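Local coordinates for protein 4-alpha-glucanotransferase (PDB 6M6T) that belongs to the amylomaltase family of enzymes with a TIM-barrel fold and holds bound glycan in two pockets, at residues L36-Q41 / L479-K484; F62-G67 / I219-D224; K108-L113 / S182-Y187; V249-F254 / T313-S318; P339-N344 / N388-A393. One frame throughout, in Å; residues are numbered along the deposited sequence.

Contact 1: residues L36-Q41 / L479-K484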
# COMPACT_ATOMS: atom_id res chain seq x y z
N LEU A 36 -3.99 -8.67 17.70
CA LEU A 36 -3.15 -7.52 18.01
C LEU A 36 -3.40 -7.04 19.43
O LEU A 36 -2.46 -6.65 20.13
CB LEU A 36 -3.37 -6.40 16.99
CG LEU A 36 -2.91 -6.74 15.57
CD1 LEU A 36 -2.98 -5.54 14.59
CD2 LEU A 36 -1.52 -7.31 15.65
N VAL A 37 -4.66 -7.07 19.88
CA VAL A 37 -4.95 -6.70 21.27
C VAL A 37 -4.54 -7.78 22.26
O VAL A 37 -4.34 -7.47 23.44
CB VAL A 37 -6.43 -6.35 21.53
CG1 VAL A 37 -6.98 -5.43 20.44
CG2 VAL A 37 -7.28 -7.62 21.70
N GLU A 38 -4.44 -9.04 21.83
CA GLU A 38 -3.88 -10.06 22.71
C GLU A 38 -2.46 -9.72 23.10
O GLU A 38 -2.07 -9.84 24.27
CB GLU A 38 -3.90 -11.42 22.04
CG GLU A 38 -5.20 -12.11 21.97
CD GLU A 38 -5.00 -13.48 21.39
OE1 GLU A 38 -5.43 -13.73 20.23
OE2 GLU A 38 -4.36 -14.31 22.08
N THR A 39 -1.64 -9.35 22.12
CA THR A 39 -0.21 -9.14 22.27
C THR A 39 0.15 -7.70 22.63
O THR A 39 1.33 -7.35 22.63
CB THR A 39 0.50 -9.57 20.99
OG1 THR A 39 -0.18 -9.00 19.86
CG2 THR A 39 0.44 -11.10 20.84
N ASP A 40 -0.85 -6.87 22.92
CA ASP A 40 -0.67 -5.48 23.35
C ASP A 40 0.06 -4.66 22.29
O ASP A 40 0.87 -3.78 22.59
CB ASP A 40 0.04 -5.43 24.69
CG ASP A 40 -0.48 -6.49 25.65
OD1 ASP A 40 -1.65 -6.38 26.11
OD2 ASP A 40 0.27 -7.47 25.90
N GLN A 41 -0.29 -4.92 21.02
CA GLN A 41 0.20 -4.12 19.92
C GLN A 41 -0.55 -2.80 19.85
O GLN A 41 -1.62 -2.62 20.43
CB GLN A 41 0.05 -4.87 18.60
CG GLN A 41 0.85 -6.14 18.51
CD GLN A 41 2.32 -5.94 18.85
OE1 GLN A 41 3.11 -5.50 18.02
NE2 GLN A 41 2.68 -6.29 20.08
N LEU A 479 0.01 -19.42 13.20
CA LEU A 479 -0.07 -18.46 14.30
C LEU A 479 -0.28 -19.19 15.63
O LEU A 479 -1.23 -18.96 16.39
CB LEU A 479 -1.16 -17.42 14.04
CG LEU A 479 -0.92 -16.09 14.77
CD1 LEU A 479 0.58 -15.79 14.92
CD2 LEU A 479 -1.63 -14.91 14.10
N THR A 480 0.67 -20.09 15.91
CA THR A 480 0.71 -20.83 17.16
C THR A 480 0.75 -19.89 18.36
O THR A 480 1.31 -18.79 18.30
CB THR A 480 1.93 -21.75 17.15
OG1 THR A 480 3.13 -20.98 17.34
CG2 THR A 480 2.04 -22.49 15.81
N GLU A 481 0.15 -20.33 19.47
CA GLU A 481 0.20 -19.61 20.74
C GLU A 481 1.62 -19.24 21.15
O GLU A 481 1.85 -18.33 21.95
CB GLU A 481 -0.47 -20.45 21.85
CG GLU A 481 -1.56 -19.69 22.64
CD GLU A 481 -2.68 -19.13 21.75
OE1 GLU A 481 -3.06 -19.79 20.75
OE2 GLU A 481 -3.23 -18.05 22.08
N ASN A 482 2.58 -20.03 20.67
CA ASN A 482 3.99 -19.76 20.96
C ASN A 482 4.49 -18.51 20.23
O ASN A 482 5.15 -17.66 20.84
CB ASN A 482 4.82 -21.01 20.58
CG ASN A 482 6.30 -20.76 20.45
OD1 ASN A 482 6.78 -20.30 19.40
ND2 ASN A 482 7.05 -21.09 21.51
N ARG A 483 4.16 -18.36 18.93
CA ARG A 483 4.51 -17.13 18.22
C ARG A 483 3.89 -15.91 18.91
O ARG A 483 4.56 -14.89 19.12
CB ARG A 483 4.06 -17.17 16.76
CG ARG A 483 4.55 -18.35 15.94
CD ARG A 483 6.06 -18.51 16.02
NE ARG A 483 6.55 -19.42 14.98
CZ ARG A 483 7.58 -20.23 15.13
NH1 ARG A 483 8.24 -20.25 16.29
NH2 ARG A 483 7.97 -21.02 14.13
N LYS A 484 2.61 -16.03 19.28
CA LYS A 484 1.92 -14.92 19.93
C LYS A 484 2.58 -14.59 21.27
O LYS A 484 2.72 -13.41 21.62
CB LYS A 484 0.44 -15.25 20.13
CG LYS A 484 -0.34 -15.32 18.82
CD LYS A 484 -1.51 -16.32 18.84
CE LYS A 484 -2.81 -15.65 19.22
NZ LYS A 484 -2.85 -15.49 20.69
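A salt-bridge network of Glu38, Lys484 and Glu481 ties the C-terminal end of helix 27-38 to the first turn of helix 481-493. Lys484 stands with CG anti to its carbonyl carbon (chi1 -68°), and three further bends bring the ammonium back along its own helix. There Lys484 NZ meets Glu481 OE2 at 2.9 Å, approaching from above the carboxylate plane. The same NZ reaches over to Glu38, whose extended chain presents OE2 in the salt bridge between the helices; the modelled separation there is too short to be taken literally. Beside this charged group Thr39, the first residue to leave the helical path, sets its methyl CG2 against the backbone carbonyl of Lys484 (CG2 to O 3.3 Å), a van der Waals contact, while its OG1 is bonded to Phe35 O. Thr480 is the N-cap of the second helix, its OG1 accepting from Arg483 N at 3.2 Å. Gln41 NE2 donates to Thr39 O at 3.1 Å and also bonds Thr491 of helix 481-493. Since Glu38 OE2 and Glu481 OE2 come within 3.9 Å, the ammonium shared by both probably offsets their mutual repulsion, although at the surface water should weaken the effect.

Contact 2: residues F62-G67 / I219-D224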
# COMPACT_ATOMS: atom_id res chain seq x y z
N PHE A 62 -5.38 2.24 -10.86
CA PHE A 62 -6.39 2.93 -11.65
C PHE A 62 -6.89 4.20 -10.98
O PHE A 62 -7.42 5.08 -11.67
CB PHE A 62 -7.58 1.99 -11.93
CG PHE A 62 -7.23 0.74 -12.69
CD1 PHE A 62 -6.25 0.77 -13.68
CD2 PHE A 62 -7.87 -0.46 -12.42
CE1 PHE A 62 -5.92 -0.40 -14.38
CE2 PHE A 62 -7.54 -1.63 -13.11
CZ PHE A 62 -6.55 -1.59 -14.09
N SER A 63 -6.77 4.32 -9.66
CA SER A 63 -7.18 5.54 -8.97
C SER A 63 -6.46 5.63 -7.64
O SER A 63 -6.14 4.62 -7.02
CB SER A 63 -8.69 5.62 -8.73
OG SER A 63 -9.05 6.63 -7.79
N ALA A 64 -6.22 6.87 -7.20
CA ALA A 64 -5.55 7.13 -5.93
C ALA A 64 -6.44 6.92 -4.70
O ALA A 64 -5.94 7.08 -3.58
CB ALA A 64 -5.02 8.57 -5.93
N VAL A 65 -7.74 6.63 -4.87
CA VAL A 65 -8.66 6.55 -3.74
C VAL A 65 -9.55 5.32 -3.80
O VAL A 65 -10.15 4.95 -2.79
CB VAL A 65 -9.57 7.79 -3.64
CG1 VAL A 65 -8.78 8.99 -3.16
CG2 VAL A 65 -10.26 8.06 -4.96
N ALA A 66 -9.70 4.73 -4.98
CA ALA A 66 -10.68 3.67 -5.14
C ALA A 66 -10.24 2.44 -4.36
O ALA A 66 -9.04 2.20 -4.18
CB ALA A 66 -10.89 3.31 -6.61
N GLY A 67 -11.22 1.67 -3.90
CA GLY A 67 -10.92 0.46 -3.15
C GLY A 67 -10.66 -0.72 -4.06
O GLY A 67 -11.41 -0.98 -5.00
N ILE A 219 3.10 7.47 -3.82
CA ILE A 219 3.45 8.80 -4.34
C ILE A 219 2.82 9.02 -5.70
O ILE A 219 2.24 10.09 -5.97
CB ILE A 219 4.97 8.98 -4.40
CG1 ILE A 219 5.29 10.31 -5.10
CG2 ILE A 219 5.64 7.81 -5.12
CD1 ILE A 219 6.77 10.74 -5.07
N TYR A 220 2.91 8.03 -6.58
CA TYR A 220 2.44 8.14 -7.95
C TYR A 220 1.25 7.22 -8.19
O TYR A 220 1.08 6.19 -7.54
CB TYR A 220 3.55 7.79 -8.95
CG TYR A 220 4.78 8.69 -8.95
CD1 TYR A 220 4.68 10.07 -9.13
CD2 TYR A 220 6.06 8.15 -8.82
CE1 TYR A 220 5.81 10.90 -9.16
CE2 TYR A 220 7.20 8.96 -8.85
CZ TYR A 220 7.07 10.33 -9.02
OH TYR A 220 8.20 11.12 -9.03
N VAL A 221 0.45 7.59 -9.18
CA VAL A 221 -0.57 6.73 -9.73
C VAL A 221 -0.03 6.17 -11.04
O VAL A 221 1.04 6.54 -11.51
CB VAL A 221 -1.88 7.50 -9.93
CG1 VAL A 221 -2.34 8.06 -8.61
CG2 VAL A 221 -1.66 8.63 -10.89
N SER A 222 -0.77 5.22 -11.63
CA SER A 222 -0.36 4.67 -12.92
C SER A 222 -0.80 5.58 -14.06
O SER A 222 -1.72 6.40 -13.92
CB SER A 222 -0.95 3.28 -13.13
OG SER A 222 -0.78 2.86 -14.47
N ALA A 223 -0.14 5.44 -15.22
CA ALA A 223 -0.58 6.22 -16.37
C ALA A 223 -1.96 5.80 -16.86
O ALA A 223 -2.57 6.54 -17.63
CB ALA A 223 0.42 6.13 -17.53
N ASP A 224 -2.45 4.65 -16.41
CA ASP A 224 -3.76 4.12 -16.78
C ASP A 224 -4.71 4.38 -15.62
O ASP A 224 -5.00 3.51 -14.81
CB ASP A 224 -3.63 2.63 -17.08
CG ASP A 224 -4.79 2.08 -17.86
OD1 ASP A 224 -5.53 2.89 -18.47
OD2 ASP A 224 -4.97 0.84 -17.87
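In this pair of TIM-barrel loops the ring of Phe62 meets Asp224 at its edge: Asp224 O lies in the ring plane, 3.2 Å from Phe62 CD1. The two side chains run side by side in the same direction, with the carboxylate turned 82° to the ring, and Asp224 OD2 stands 3.8 Å from Phe62 CE1. Within 219-224 the Tyr220 ring carries Ile219 CG1 over the centre of one face. The loops follow the neighbouring strands 43-45 and 212-217, and Ile219 belongs to a glycan pocket. Each loop is folded by an ST turn, Ser63 OG accepting from Val65 N at 3.2 Å and Ser222 OG from Asp224 N at 3.1 Å. Asp224 is also held from outside, by a salt bridge to Lys150 and a bond from Leu158 N. Two residues further along 62-67, Ala64 CB packs on Val221 CG1 at 3.8 Å, a small apolar patch. Asp224 O serves the backbone as well as the ring, since Phe62 CA directs a nearly straight C-H...O contact to it at 3.5 Å, 171° at the hydrogen.

Contact 3: residues K108-L113 / S182-Y187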
# COMPACT_ATOMS: atom_id res chain seq x y z
N LYS A 108 -13.00 -14.76 -11.41
CA LYS A 108 -13.94 -15.57 -10.65
C LYS A 108 -14.81 -14.77 -9.68
O LYS A 108 -15.87 -15.26 -9.29
CB LYS A 108 -13.20 -16.67 -9.89
CG LYS A 108 -12.59 -17.73 -10.79
CD LYS A 108 -12.59 -19.11 -10.14
CE LYS A 108 -11.96 -20.15 -11.07
NZ LYS A 108 -10.68 -19.64 -11.64
N ARG A 109 -14.40 -13.57 -9.28
CA ARG A 109 -15.25 -12.84 -8.35
C ARG A 109 -16.43 -12.17 -9.03
O ARG A 109 -17.38 -11.78 -8.33
CB ARG A 109 -14.45 -11.77 -7.60
CG ARG A 109 -13.25 -12.30 -6.86
CD ARG A 109 -12.48 -11.16 -6.22
NE ARG A 109 -13.23 -10.49 -5.16
CZ ARG A 109 -13.37 -10.97 -3.93
NH1 ARG A 109 -12.82 -12.13 -3.60
NH2 ARG A 109 -14.06 -10.29 -3.02
N ARG A 110 -16.41 -12.05 -10.36
CA ARG A 110 -17.28 -11.09 -11.02
C ARG A 110 -18.75 -11.51 -11.04
O ARG A 110 -19.61 -10.68 -10.70
CB ARG A 110 -16.74 -10.79 -12.43
CG ARG A 110 -17.42 -9.64 -13.11
CD ARG A 110 -17.27 -8.40 -12.28
NE ARG A 110 -17.95 -7.24 -12.87
CZ ARG A 110 -17.48 -6.53 -13.89
NH1 ARG A 110 -16.33 -6.85 -14.48
NH2 ARG A 110 -18.18 -5.49 -14.33
N PRO A 111 -19.11 -12.74 -11.45
CA PRO A 111 -20.51 -13.18 -11.24
C PRO A 111 -21.05 -12.90 -9.84
O PRO A 111 -22.19 -12.44 -9.70
CB PRO A 111 -20.44 -14.70 -11.50
CG PRO A 111 -18.95 -15.04 -11.53
CD PRO A 111 -18.31 -13.80 -12.08
N VAL A 112 -20.23 -13.16 -8.82
CA VAL A 112 -20.66 -13.02 -7.42
C VAL A 112 -20.92 -11.56 -7.07
O VAL A 112 -21.97 -11.21 -6.49
CB VAL A 112 -19.59 -13.62 -6.49
CG1 VAL A 112 -20.08 -13.61 -5.06
CG2 VAL A 112 -19.16 -15.01 -6.98
N LEU A 113 -19.95 -10.69 -7.35
CA LEU A 113 -20.12 -9.26 -7.08
C LEU A 113 -21.30 -8.70 -7.87
O LEU A 113 -22.08 -7.88 -7.35
CB LEU A 113 -18.83 -8.50 -7.39
CG LEU A 113 -17.60 -8.69 -6.47
CD1 LEU A 113 -16.30 -8.30 -7.15
CD2 LEU A 113 -17.76 -7.93 -5.16
N SER A 182 -24.66 2.80 -18.65
CA SER A 182 -25.06 3.19 -17.28
C SER A 182 -25.15 2.04 -16.27
O SER A 182 -25.00 2.34 -15.11
CB SER A 182 -26.28 4.05 -17.31
OG SER A 182 -27.40 3.30 -17.70
N GLU A 183 -25.38 0.79 -16.67
CA GLU A 183 -25.54 -0.29 -15.70
C GLU A 183 -24.20 -0.84 -15.22
O GLU A 183 -24.03 -1.14 -14.02
CB GLU A 183 -26.40 -1.39 -16.31
CG GLU A 183 -27.00 -2.37 -15.30
CD GLU A 183 -26.85 -3.82 -15.73
OE1 GLU A 183 -26.29 -4.06 -16.83
OE2 GLU A 183 -27.30 -4.72 -14.97
N VAL A 184 -23.22 -0.96 -16.12
CA VAL A 184 -21.90 -1.37 -15.68
C VAL A 184 -21.22 -0.26 -14.88
O VAL A 184 -20.32 -0.54 -14.08
CB VAL A 184 -21.04 -1.79 -16.89
CG1 VAL A 184 -20.91 -0.64 -17.87
CG2 VAL A 184 -19.67 -2.28 -16.43
N ILE A 185 -21.62 0.99 -15.08
CA ILE A 185 -21.10 2.06 -14.23
C ILE A 185 -21.66 1.92 -12.82
O ILE A 185 -20.92 1.94 -11.82
CB ILE A 185 -21.42 3.44 -14.82
CG1 ILE A 185 -20.68 3.68 -16.13
CG2 ILE A 185 -21.05 4.56 -13.84
CD1 ILE A 185 -21.18 4.93 -16.86
N LYS A 186 -22.99 1.80 -12.72
CA LYS A 186 -23.61 1.61 -11.41
C LYS A 186 -23.01 0.41 -10.68
O LYS A 186 -22.87 0.44 -9.46
CB LYS A 186 -25.12 1.46 -11.56
CG LYS A 186 -25.90 1.64 -10.26
CD LYS A 186 -27.14 2.50 -10.44
CE LYS A 186 -26.82 3.99 -10.45
NZ LYS A 186 -26.01 4.41 -9.27
N TYR A 187 -22.63 -0.63 -11.42
CA TYR A 187 -21.94 -1.75 -10.79
C TYR A 187 -20.72 -1.27 -9.99
O TYR A 187 -20.55 -1.63 -8.82
CB TYR A 187 -21.52 -2.79 -11.83
CG TYR A 187 -20.48 -3.72 -11.29
CD1 TYR A 187 -19.11 -3.43 -11.40
CD2 TYR A 187 -20.85 -4.88 -10.61
CE1 TYR A 187 -18.14 -4.25 -10.86
CE2 TYR A 187 -19.88 -5.73 -10.06
CZ TYR A 187 -18.53 -5.41 -10.19
OH TYR A 187 -17.55 -6.23 -9.67
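Arg110 lays its guanidinium over one face of the Tyr187 ring in a cation-pi contact, with Arg110 CZ 4.2 Å from the ring centroid. The two planes are tilted by 34° rather than stacked flat: Arg110 NE comes 3.3 Å from Tyr187 CZ, while NH2 sits over the CD1-CE1 side of the ring, displaced toward its rim. CG of Arg110 is opposite the backbone N (chi1 -170°), and a bend at chi2 then carries the chain across to the phenol. NE lies near Tyr187 OH without bonding it, its salt bridge going to Glu114 one turn on. Val184 CG2 touches the guanidinium at its edge, 4.1 Å from Arg110 NH2. The phenol end meets Leu113, whose CB and CD1 are each 3.5 Å from Tyr187 OH, and the backbone C of Leu113 lies at the edge of the ring, in its plane. The cation thus covers one face of a buried aromatic ring. The segments 108-113 of helix 105-122, kinked at Pro111, and 182-187 at the start of helix 182-208 have axes 98° apart and 13.0 Å at closest approach, a gap that long side chains bridge, while helix 140-152 also packs against Val184.

Contact 4: residues V249-F254 / T313-S318. With GLC (alpha-D-glucopyranose), chain J.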
# COMPACT_ATOMS: atom_id res chain seq x y z
N VAL A 249 14.01 5.17 -10.58
CA VAL A 249 15.05 5.43 -9.60
C VAL A 249 16.33 4.82 -10.17
O VAL A 249 16.29 3.74 -10.78
CB VAL A 249 14.64 4.86 -8.23
CG1 VAL A 249 15.01 3.37 -8.07
CG2 VAL A 249 15.11 5.75 -7.11
N PRO A 250 17.47 5.48 -10.05
CA PRO A 250 18.70 4.99 -10.68
C PRO A 250 19.41 3.97 -9.81
O PRO A 250 19.05 3.72 -8.66
CB PRO A 250 19.56 6.25 -10.84
CG PRO A 250 18.96 7.27 -9.91
CD PRO A 250 17.72 6.70 -9.26
N ALA A 251 20.46 3.38 -10.39
CA ALA A 251 21.22 2.36 -9.70
C ALA A 251 21.98 2.94 -8.53
O ALA A 251 22.59 4.01 -8.64
CB ALA A 251 22.21 1.70 -10.64
N ASP A 252 21.91 2.28 -7.39
CA ASP A 252 22.82 2.59 -6.31
C ASP A 252 23.92 1.53 -6.20
O ASP A 252 24.12 0.70 -7.09
CB ASP A 252 22.05 2.82 -5.02
CG ASP A 252 22.74 3.82 -4.12
OD1 ASP A 252 23.97 3.67 -3.91
OD2 ASP A 252 22.07 4.77 -3.65
N ASP A 253 24.66 1.57 -5.08
CA ASP A 253 25.94 0.90 -4.87
C ASP A 253 25.86 -0.60 -4.58
O ASP A 253 26.91 -1.23 -4.50
CB ASP A 253 26.67 1.57 -3.69
CG ASP A 253 27.61 2.67 -4.14
OD1 ASP A 253 28.74 2.33 -4.55
OD2 ASP A 253 27.23 3.86 -4.08
N PHE A 254 24.67 -1.18 -4.42
CA PHE A 254 24.52 -2.62 -4.20
C PHE A 254 23.80 -3.35 -5.34
O PHE A 254 23.66 -4.58 -5.27
CB PHE A 254 23.84 -2.90 -2.83
CG PHE A 254 24.67 -2.43 -1.61
CD1 PHE A 254 26.06 -2.37 -1.69
CD2 PHE A 254 24.06 -2.10 -0.38
CE1 PHE A 254 26.84 -1.93 -0.60
CE2 PHE A 254 24.84 -1.68 0.70
CZ PHE A 254 26.21 -1.60 0.60
N THR A 313 17.42 1.70 -20.52
CA THR A 313 17.31 1.33 -19.12
C THR A 313 16.90 2.56 -18.33
O THR A 313 16.77 3.66 -18.88
CB THR A 313 18.62 0.71 -18.57
OG1 THR A 313 19.19 -0.15 -19.56
CG2 THR A 313 18.34 -0.13 -17.32
N ALA A 314 16.64 2.35 -17.04
CA ALA A 314 16.21 3.40 -16.13
C ALA A 314 17.33 4.37 -15.78
O ALA A 314 17.05 5.41 -15.16
CB ALA A 314 15.64 2.77 -14.86
N ASN A 315 18.57 4.09 -16.15
CA ASN A 315 19.67 5.02 -15.92
C ASN A 315 19.66 6.19 -16.89
O ASN A 315 20.56 7.03 -16.80
CB ASN A 315 20.99 4.27 -16.00
CG ASN A 315 21.08 3.16 -14.99
OD1 ASN A 315 20.87 1.98 -15.31
ND2 ASN A 315 21.36 3.52 -13.74
N ASP A 316 18.69 6.25 -17.79
CA ASP A 316 18.56 7.32 -18.78
C ASP A 316 17.55 8.36 -18.29
O ASP A 316 16.46 8.52 -18.84
CB ASP A 316 18.12 6.73 -20.12
CG ASP A 316 19.29 6.47 -21.07
OD1 ASP A 316 20.42 6.25 -20.60
OD2 ASP A 316 19.05 6.49 -22.30
N GLY A 317 17.93 9.08 -17.25
CA GLY A 317 17.04 10.03 -16.62
C GLY A 317 17.76 11.22 -16.05
O GLY A 317 18.86 11.57 -16.50
N SER A 318 17.14 11.86 -15.06
CA SER A 318 17.75 12.98 -14.36
C SER A 318 17.06 13.16 -13.02
O SER A 318 15.96 12.64 -12.78
CB SER A 318 17.66 14.27 -15.17
OG SER A 318 17.91 14.04 -16.54
C1 GLC J . 21.95 3.57 1.90
C2 GLC J . 20.41 3.86 1.86
C3 GLC J . 19.66 2.74 1.11
C4 GLC J . 20.24 2.81 -0.31
C5 GLC J . 21.69 2.27 -0.20
C6 GLC J . 22.29 1.94 -1.58
O1 GLC J . 22.25 2.47 2.77
O2 GLC J . 19.85 4.08 3.18
O3 GLC J . 18.24 2.99 1.16
O4 GLC J . 19.40 2.28 -1.40
O5 GLC J . 22.48 3.29 0.55
O6 GLC J . 23.06 0.73 -1.56
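This is a van der Waals contact between two loops of the four-stranded antiparallel sheet, one of which also lines a glycan pocket. Pro250 and Ala251 touch Asn315, whose CG is anti to its carbonyl carbon (chi1 -59°) and whose amide reaches over to the other loop. Asn315 ND2 lies 3.7 Å from Ala251 CB and 3.5 Å from Ala251 N; both nitrogens are donors, so no hydrogen bond joins them. Alongside, Ala314 CB rests 4.2 Å from Val249 O. Thr313 to Asp316 form a type I beta turn whose closing bond, Asp316 N to Thr313 O, is weak, and Ala314 O is held by Trp305 NE1, while Pro250 packs on the Trp305 side chain.

Further along the first loop the sugar comes in. Asp252 packs its carboxylate against C6 of the alpha-D-glucopyranose, the modelled approach being too close to carry weight, and Phe254 CD2 lies 3.2 Å from the sugar's O6, which approaches the ring obliquely. Phe254 in turn meets Tyr372 edge-to-face, and Pro250 O is bonded to Tyr347 OH. The first loop joins strand 245-249 to edge strand 259-264, and the second joins strand 303-308 to the other edge strand, 319-321, with the two inner strands, 245-249 and 303-308, side by side between them.

Contact 5: residues P339-N344 / N388-A393. With AC1 (4,6-dideoxy-4-{[(1S,4R,5S,6S)-4,5,6-trihydroxy-3-(hydroxymethyl)cyclohex-2-en-1-yl]amino}-alpha-D-glucopyranose), chain B.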
# COMPACT_ATOMS: atom_id res chain seq x y z
N PRO A 339 -0.95 13.06 11.53
CA PRO A 339 -0.17 11.83 11.79
C PRO A 339 0.45 11.22 10.54
O PRO A 339 -0.01 10.16 10.10
CB PRO A 339 -1.21 10.88 12.38
CG PRO A 339 -2.49 11.31 11.77
CD PRO A 339 -2.40 12.80 11.62
N ILE A 340 1.48 11.84 9.98
CA ILE A 340 2.18 11.29 8.82
C ILE A 340 3.49 10.66 9.28
O ILE A 340 4.19 11.22 10.14
CB ILE A 340 2.46 12.35 7.74
CG1 ILE A 340 1.27 13.29 7.55
CG2 ILE A 340 2.85 11.68 6.43
CD1 ILE A 340 -0.04 12.60 7.37
N ILE A 341 3.84 9.52 8.70
CA ILE A 341 5.21 9.02 8.77
C ILE A 341 5.77 9.02 7.36
O ILE A 341 5.05 8.75 6.40
CB ILE A 341 5.31 7.64 9.43
CG1 ILE A 341 4.73 6.56 8.51
CG2 ILE A 341 4.62 7.64 10.79
CD1 ILE A 341 4.76 5.18 9.13
N ALA A 342 7.05 9.38 7.25
CA ALA A 342 7.70 9.61 5.98
C ALA A 342 8.65 8.47 5.66
O ALA A 342 9.51 8.11 6.48
CB ALA A 342 8.47 10.93 6.00
N GLU A 343 8.50 7.90 4.48
CA GLU A 343 9.36 6.80 4.02
C GLU A 343 10.54 7.42 3.28
O GLU A 343 10.44 7.76 2.09
CB GLU A 343 8.56 5.85 3.13
CG GLU A 343 9.17 4.47 2.95
CD GLU A 343 10.03 4.36 1.69
OE1 GLU A 343 11.26 4.20 1.83
OE2 GLU A 343 9.51 4.43 0.56
N ASN A 344 11.68 7.58 3.96
CA ASN A 344 12.77 8.33 3.35
C ASN A 344 13.99 7.47 3.05
O ASN A 344 15.12 7.87 3.32
CB ASN A 344 13.16 9.50 4.26
CG ASN A 344 13.61 9.05 5.63
OD1 ASN A 344 13.18 8.02 6.15
ND2 ASN A 344 14.49 9.83 6.24
N ASN A 388 12.38 9.77 17.29
CA ASN A 388 11.45 10.16 16.23
C ASN A 388 11.74 9.41 14.93
O ASN A 388 12.06 9.99 13.89
CB ASN A 388 11.51 11.67 16.02
CG ASN A 388 10.33 12.19 15.26
OD1 ASN A 388 9.22 11.66 15.38
ND2 ASN A 388 10.55 13.24 14.46
N THR A 389 11.64 8.08 15.01
CA THR A 389 11.75 7.19 13.86
C THR A 389 10.86 5.97 14.09
O THR A 389 10.51 5.62 15.23
CB THR A 389 13.20 6.72 13.60
OG1 THR A 389 13.66 5.90 14.68
CG2 THR A 389 14.18 7.88 13.39
N ILE A 390 10.51 5.30 12.99
CA ILE A 390 9.75 4.05 13.00
C ILE A 390 10.69 2.96 12.51
O ILE A 390 11.11 2.99 11.35
CB ILE A 390 8.53 4.12 12.08
CG1 ILE A 390 7.68 5.37 12.34
CG2 ILE A 390 7.73 2.82 12.19
CD1 ILE A 390 7.48 5.70 13.80
N ALA A 391 11.02 1.99 13.34
CA ALA A 391 12.03 1.02 12.96
C ALA A 391 11.40 -0.29 12.50
O ALA A 391 10.47 -0.79 13.13
CB ALA A 391 13.01 0.75 14.10
N TYR A 392 11.92 -0.82 11.39
CA TYR A 392 11.54 -2.10 10.80
C TYR A 392 12.74 -3.03 10.78
O TYR A 392 13.89 -2.59 10.72
CB TYR A 392 11.04 -1.98 9.35
CG TYR A 392 9.90 -1.04 9.20
CD1 TYR A 392 10.12 0.32 9.06
CD2 TYR A 392 8.60 -1.50 9.25
CE1 TYR A 392 9.07 1.18 8.94
CE2 TYR A 392 7.54 -0.64 9.14
CZ TYR A 392 7.78 0.70 8.99
OH TYR A 392 6.73 1.57 8.87
N ALA A 393 12.44 -4.32 10.84
CA ALA A 393 13.45 -5.31 10.50
C ALA A 393 13.67 -5.30 9.00
O ALA A 393 14.80 -5.16 8.52
CB ALA A 393 13.00 -6.69 10.98
C1 AC1 B . 18.87 0.96 -1.59
O2 AC1 B . 19.53 1.45 -3.87
C2 AC1 B . 18.44 0.98 -3.05
C4A AC1 B . 11.54 3.22 -2.51
C3 AC1 B . 17.30 1.94 -3.22
O3 AC1 B . 16.95 1.92 -4.59
C4 AC1 B . 16.12 1.50 -2.35
N4A AC1 B . 15.03 2.48 -2.39
C5 AC1 B . 16.54 1.38 -0.90
O5 AC1 B . 17.72 0.53 -0.75
C6 AC1 B . 15.33 0.83 -0.11
C1B AC1 B . 14.11 2.36 -3.53
C2B AC1 B . 13.54 3.73 -3.73
O2B AC1 B . 14.65 4.63 -3.82
C3B AC1 B . 12.73 4.10 -2.52
O3B AC1 B . 12.25 5.43 -2.63
O4 AC1 B . 10.79 3.48 -1.30
C5B AC1 B . 11.90 1.87 -2.64
C7B AC1 B . 13.11 1.46 -3.19
C6B AC1 B . 10.88 0.83 -2.23
O6B AC1 B . 10.10 1.41 -1.18
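Tyr392 OH is hydrogen-bonded to Gln45 OE1, and Ile341 CD1 lies 4.1 Å from the same Tyr392 oxygen. The phenol thus brings its polar end into the inside of the TIM barrel, where Gln45 satisfies it among hydrophobic neighbours. Ile341 makes a second contact through its other branch, CG2 standing 4.1 Å from Ile390 CG1, with the two side chains crossing at about a right angle. Ile341 CG1 takes the hindered place between backbone N and carbonyl carbon (chi1 71°), leaving CG2 to face Ile390. No hydrogen bond joins the segments, as expected of strands that are not adjacent. Just beyond strand 340-342, Glu343 reaches the glycan pocket: its OE2 accepts from His297 N and approaches O4 of the bound AC1, at a modelled distance too short to interpret. In the barrel, strand 340-342 pairs with strand 292-295, strand 389-392 runs between 443-447 and 363-366, and the latter comes between the two strands of this contact as the barrel closes.

In the fold
Contact 1 is the outermost in sequence, and the other four are nested within its loop. Contact 3, between peripheral helices, is nested along the chain inside the loop closed by contact 2, their centres about 20 Å apart; contacts 4 and 5 follow in series. Contacts 2, 4 and 5 each include a segment with a glycan-pocket residue, their centres 23 to 25 Å apart, so loops after barrel strands, the antiparallel sheet and the end of a barrel strand all contribute to the pockets. Contacts 3 and 5 lie about 39 Å apart, across the centre of the chain. Contact 1 joins the helix after the first barrel strand to the last helix; strands 6-10 and 443-447, first and last of the barrel, are neighbours.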